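Local coordinates for protein carbohydrate binding module (PDB 2W3J) that probably binds uronic acid sugars as a calcium-containing family 35 carbohydrate-binding module, rather than acting on them chemically, at residues I41-S46 against N106-V111. Residues are numbered along the deposited sequence; the frame is centred on the assembly and turned at random. Where two conformers were deposited one is given.
Sequences IVWSLS and NSIKLV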
ATOM      1  N   ILE A  41       3.508   3.684   4.820  1.00 15.09           N
ATOM      2  CA  ILE A  41       3.996   3.834   3.458  1.00 14.23           C
ATOM      3  C   ILE A  41       3.136   4.944   2.856  1.00 14.18           C
ATOM      4  O   ILE A  41       1.928   5.023   3.156  1.00 15.13           O
ATOM      5  CB  ILE A  41       3.758   2.572   2.661  1.00 14.47           C
ATOM      6  CG1 ILE A  41       4.561   1.424   3.249  1.00 13.60           C
ATOM      7  CG2 ILE A  41       4.186   2.824   1.196  1.00 14.55           C
ATOM      8  CD1 ILE A  41       4.173   0.032   2.608  1.00 14.78           C
ATOM      9  N   VAL A  42       3.758   5.800   2.045  1.00 14.10           N
ATOM     10  CA  VAL A  42       3.055   6.930   1.418  1.00 14.04           C
ATOM     11  C   VAL A  42       3.289   6.913  -0.080  1.00 14.38           C
ATOM     12  O   VAL A  42       4.428   6.751  -0.538  1.00 14.73           O
ATOM     13  CB  VAL A  42       3.589   8.271   1.970  1.00 15.02           C
ATOM     14  CG1 VAL A  42       2.893   9.455   1.286  1.00 16.21           C
ATOM     15  CG2 VAL A  42       3.367   8.331   3.506  1.00 17.30           C
ATOM     16  N   TRP A  43       2.206   7.123  -0.830  1.00 15.60           N
ATOM     17  CA  TRP A  43       2.243   7.218  -2.288  1.00 15.40           C
ATOM     18  C   TRP A  43       1.600   8.538  -2.731  1.00 16.54           C
ATOM     19  O   TRP A  43       0.862   9.174  -1.946  1.00 15.82           O
ATOM     20  CB  TRP A  43       1.412   6.110  -2.902  1.00 14.98           C
ATOM     21  CG  TRP A  43       1.906   4.678  -2.649  1.00 14.80           C
ATOM     22  CD1 TRP A  43       2.823   3.980  -3.398  1.00 16.13           C
ATOM     23  CD2 TRP A  43       1.453   3.792  -1.622  1.00 16.48           C
ATOM     24  NE1 TRP A  43       2.945   2.687  -2.895  1.00 15.27           N
ATOM     25  CE2 TRP A  43       2.114   2.553  -1.813  1.00 14.27           C
ATOM     26  CE3 TRP A  43       0.518   3.909  -0.583  1.00 17.26           C
ATOM     27  CZ2 TRP A  43       1.889   1.453  -0.992  1.00 16.79           C
ATOM     28  CZ3 TRP A  43       0.296   2.803   0.243  1.00 19.34           C
ATOM     29  CH2 TRP A  43       0.991   1.594   0.036  1.00 17.08           C
ATOM     30  N   SER A  44       1.878   8.937  -3.976  1.00 16.28           N
ATOM     31  CA  SER A  44       1.278  10.173  -4.538  1.00 17.98           C
ATOM     32  C   SER A  44       0.809   9.843  -5.950  1.00 18.26           C
ATOM     33  O   SER A  44       1.572   9.280  -6.744  1.00 18.64           O
ATOM     34  CB  SER A  44       2.329  11.282  -4.603  1.00 17.74           C
ATOM     35  OG  SER A  44       1.796  12.525  -5.119  1.00 21.03           O
ATOM     36  N   LEU A  45      -0.442  10.179  -6.258  1.00 18.56           N
ATOM     37  CA  LEU A  45      -0.998   9.905  -7.577  0.50 19.62           C
ATOM     38  C   LEU A  45      -1.819  11.071  -8.083  1.00 20.78           C
ATOM     39  O   LEU A  45      -2.250  11.920  -7.305  1.00 20.86           O
ATOM     40  CB  LEU A  45      -1.880   8.649  -7.559  0.50 19.50           C
ATOM     41  CG  LEU A  45      -3.265   8.584  -6.904  0.50 19.84           C
ATOM     42  CD1 LEU A  45      -4.335   9.407  -7.632  0.50 18.16           C
ATOM     43  CD2 LEU A  45      -3.708   7.136  -6.822  0.50 19.03           C
ATOM     44  N   SER A  46      -2.059  11.081  -9.386  1.00 21.42           N
ATOM     45  CA  SER A  46      -2.968  12.059  -9.981  0.50 22.22           C
ATOM     46  C   SER A  46      -4.153  11.330 -10.561  1.00 22.05           C
ATOM     47  O   SER A  46      -3.997  10.253 -11.147  1.00 21.66           O
ATOM     48  CB  SER A  46      -2.273  12.834 -11.102  0.50 22.33           C
ATOM     49  OG  SER A  46      -1.172  13.555 -10.601  0.50 24.07           O
ATOM     50  N   ASN A 106      -3.294  13.421  -5.309  1.00 22.29           N
ATOM     51  CA  ASN A 106      -3.898  12.787  -4.152  1.00 20.17           C
ATOM     52  C   ASN A 106      -2.785  12.089  -3.380  1.00 20.34           C
ATOM     53  O   ASN A 106      -1.811  11.656  -3.975  1.00 19.19           O
ATOM     54  CB  ASN A 106      -4.881  11.704  -4.564  1.00 20.48           C
ATOM     55  CG  ASN A 106      -6.147  12.265  -5.199  1.00 22.47           C
ATOM     56  OD1 ASN A 106      -7.165  12.434  -4.535  1.00 21.59           O
ATOM     57  ND2 ASN A 106      -6.075  12.544  -6.499  1.00 23.10           N
ATOM     58  N   SER A 107      -2.933  11.974  -2.064  1.00 19.57           N
ATOM     59  CA  SER A 107      -1.976  11.170  -1.291  1.00 19.43           C
ATOM     60  C   SER A 107      -2.700   9.930  -0.782  1.00 18.51           C
ATOM     61  O   SER A 107      -3.899   9.964  -0.475  1.00 18.63           O
ATOM     62  CB  SER A 107      -1.396  11.980  -0.123  1.00 20.60           C
ATOM     63  OG  SER A 107      -2.442  12.357   0.753  1.00 23.45           O
ATOM     64  N   ILE A 108      -1.974   8.802  -0.690  1.00 17.64           N
ATOM     65  CA  ILE A 108      -2.510   7.607  -0.119  1.00 17.59           C
ATOM     66  C   ILE A 108      -1.453   7.154   0.889  1.00 17.12           C
ATOM     67  O   ILE A 108      -0.272   7.173   0.575  1.00 16.62           O
ATOM     68  CB  ILE A 108      -2.669   6.480  -1.160  1.00 18.15           C
ATOM     69  CG1 ILE A 108      -3.665   6.896  -2.268  1.00 19.35           C
ATOM     70  CG2 ILE A 108      -3.122   5.213  -0.467  1.00 17.05           C
ATOM     71  CD1 ILE A 108      -3.919   5.742  -3.273  1.00 22.70           C
ATOM     72  N   LYS A 109      -1.895   6.828   2.104  1.00 17.44           N
ATOM     73  CA  LYS A 109      -0.978   6.356   3.131  1.00 17.64           C
ATOM     74  C   LYS A 109      -1.561   5.084   3.750  1.00 17.62           C
ATOM     75  O   LYS A 109      -2.780   4.925   3.914  1.00 18.24           O
ATOM     76  CB  LYS A 109      -0.723   7.472   4.178  1.00 17.32           C
ATOM     77  CG  LYS A 109       0.300   7.145   5.272  1.00 20.37           C
ATOM     78  CD  LYS A 109       0.522   8.414   6.183  1.00 23.24           C
ATOM     79  CE  LYS A 109       1.744   8.274   7.150  1.00 24.86           C
ATOM     80  NZ  LYS A 109       2.021   9.563   7.944  1.00 26.27           N
ATOM     81  N   LEU A 110      -0.680   4.139   4.095  1.00 16.00           N
ATOM     82  CA  LEU A 110      -1.131   2.980   4.794  1.00 15.56           C
ATOM     83  C   LEU A 110      -0.390   2.982   6.134  1.00 15.23           C
ATOM     84  O   LEU A 110       0.843   3.142   6.156  1.00 14.94           O
ATOM     85  CB  LEU A 110      -0.739   1.735   3.998  1.00 16.19           C
ATOM     86  CG  LEU A 110      -1.213   0.374   4.514  1.00 18.30           C
ATOM     87  CD1 LEU A 110      -2.731   0.186   4.441  1.00 18.88           C
ATOM     88  CD2 LEU A 110      -0.559  -0.741   3.652  1.00 17.47           C
ATOM     89  N   VAL A 111      -1.139   2.815   7.224  1.00 14.63           N
ATOM     90  CA  VAL A 111      -0.603   3.079   8.575  1.00 15.06           C
ATOM     91  C   VAL A 111      -0.903   1.902   9.507  1.00 14.40           C
ATOM     92  O   VAL A 111      -2.059   1.526   9.715  1.00 14.64           O
ATOM     93  CB  VAL A 111      -1.227   4.368   9.198  1.00 14.87           C
ATOM     94  CG1 VAL A 111      -0.627   4.633  10.621  1.00 15.05           C
ATOM     95  CG2 VAL A 111      -0.971   5.587   8.285  1.00 14.23           C
TER
HETATM   96  O   HOH W   1       0.545  13.467  -2.751  1.00 23.15           O
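Within the beta-sandwich of this carbohydrate-binding module, I41 to L45 pair with N106 to L110 as neighbouring antiparallel strands, a worked example of how one sheet can present a largely apolar face and a mixed one. Six backbone hydrogen bonds join the hydrogen-bonded pairs I41–L110, W43–I108 and L45–N106. The straightest runs from W43 N to I108 O (2.8 Å, 172° at the hydrogen), whereas its return bond, I108 N to W43 O at 3.1 Å, reaches its acceptor from well above the carbonyl plane.

The face bearing I41, W43, L45, I108 and L110 meets strand 120-126 of the opposing sheet. With CG beside its backbone N (chi1 -64°), the W43 indole turns its benzo edge to the partner strand: CE3 lies 3.9 Å from I108 CG2, and CZ3 lies 4.0 Å from L110 CB. I41 CG2 sits over one ring face, toward the rim, and L45 CD2 meets I108 CD1 at 3.8 Å. An alanine in place of W43 would probably open a gap beside I108 and L110 and leave I41 without the ring it packs on. Buried N106 is this face's polar member: ND2 lies 3.8 Å from L45 CD1, and OD1 bonds to K102 N.

On the reverse, with S107, V42 CG2 rests across the extended lysine chain, 3.7 Å from K109 CG. S44 OG accepts a water hydrogen bond (2.8 Å) and also bonds to A135 O; the same water binds N106 O weakly. The backbones of I41, W43 and L45 are thus met by the partner strand, those of V42 and S44 on the far side, by residues such as C12 and A134.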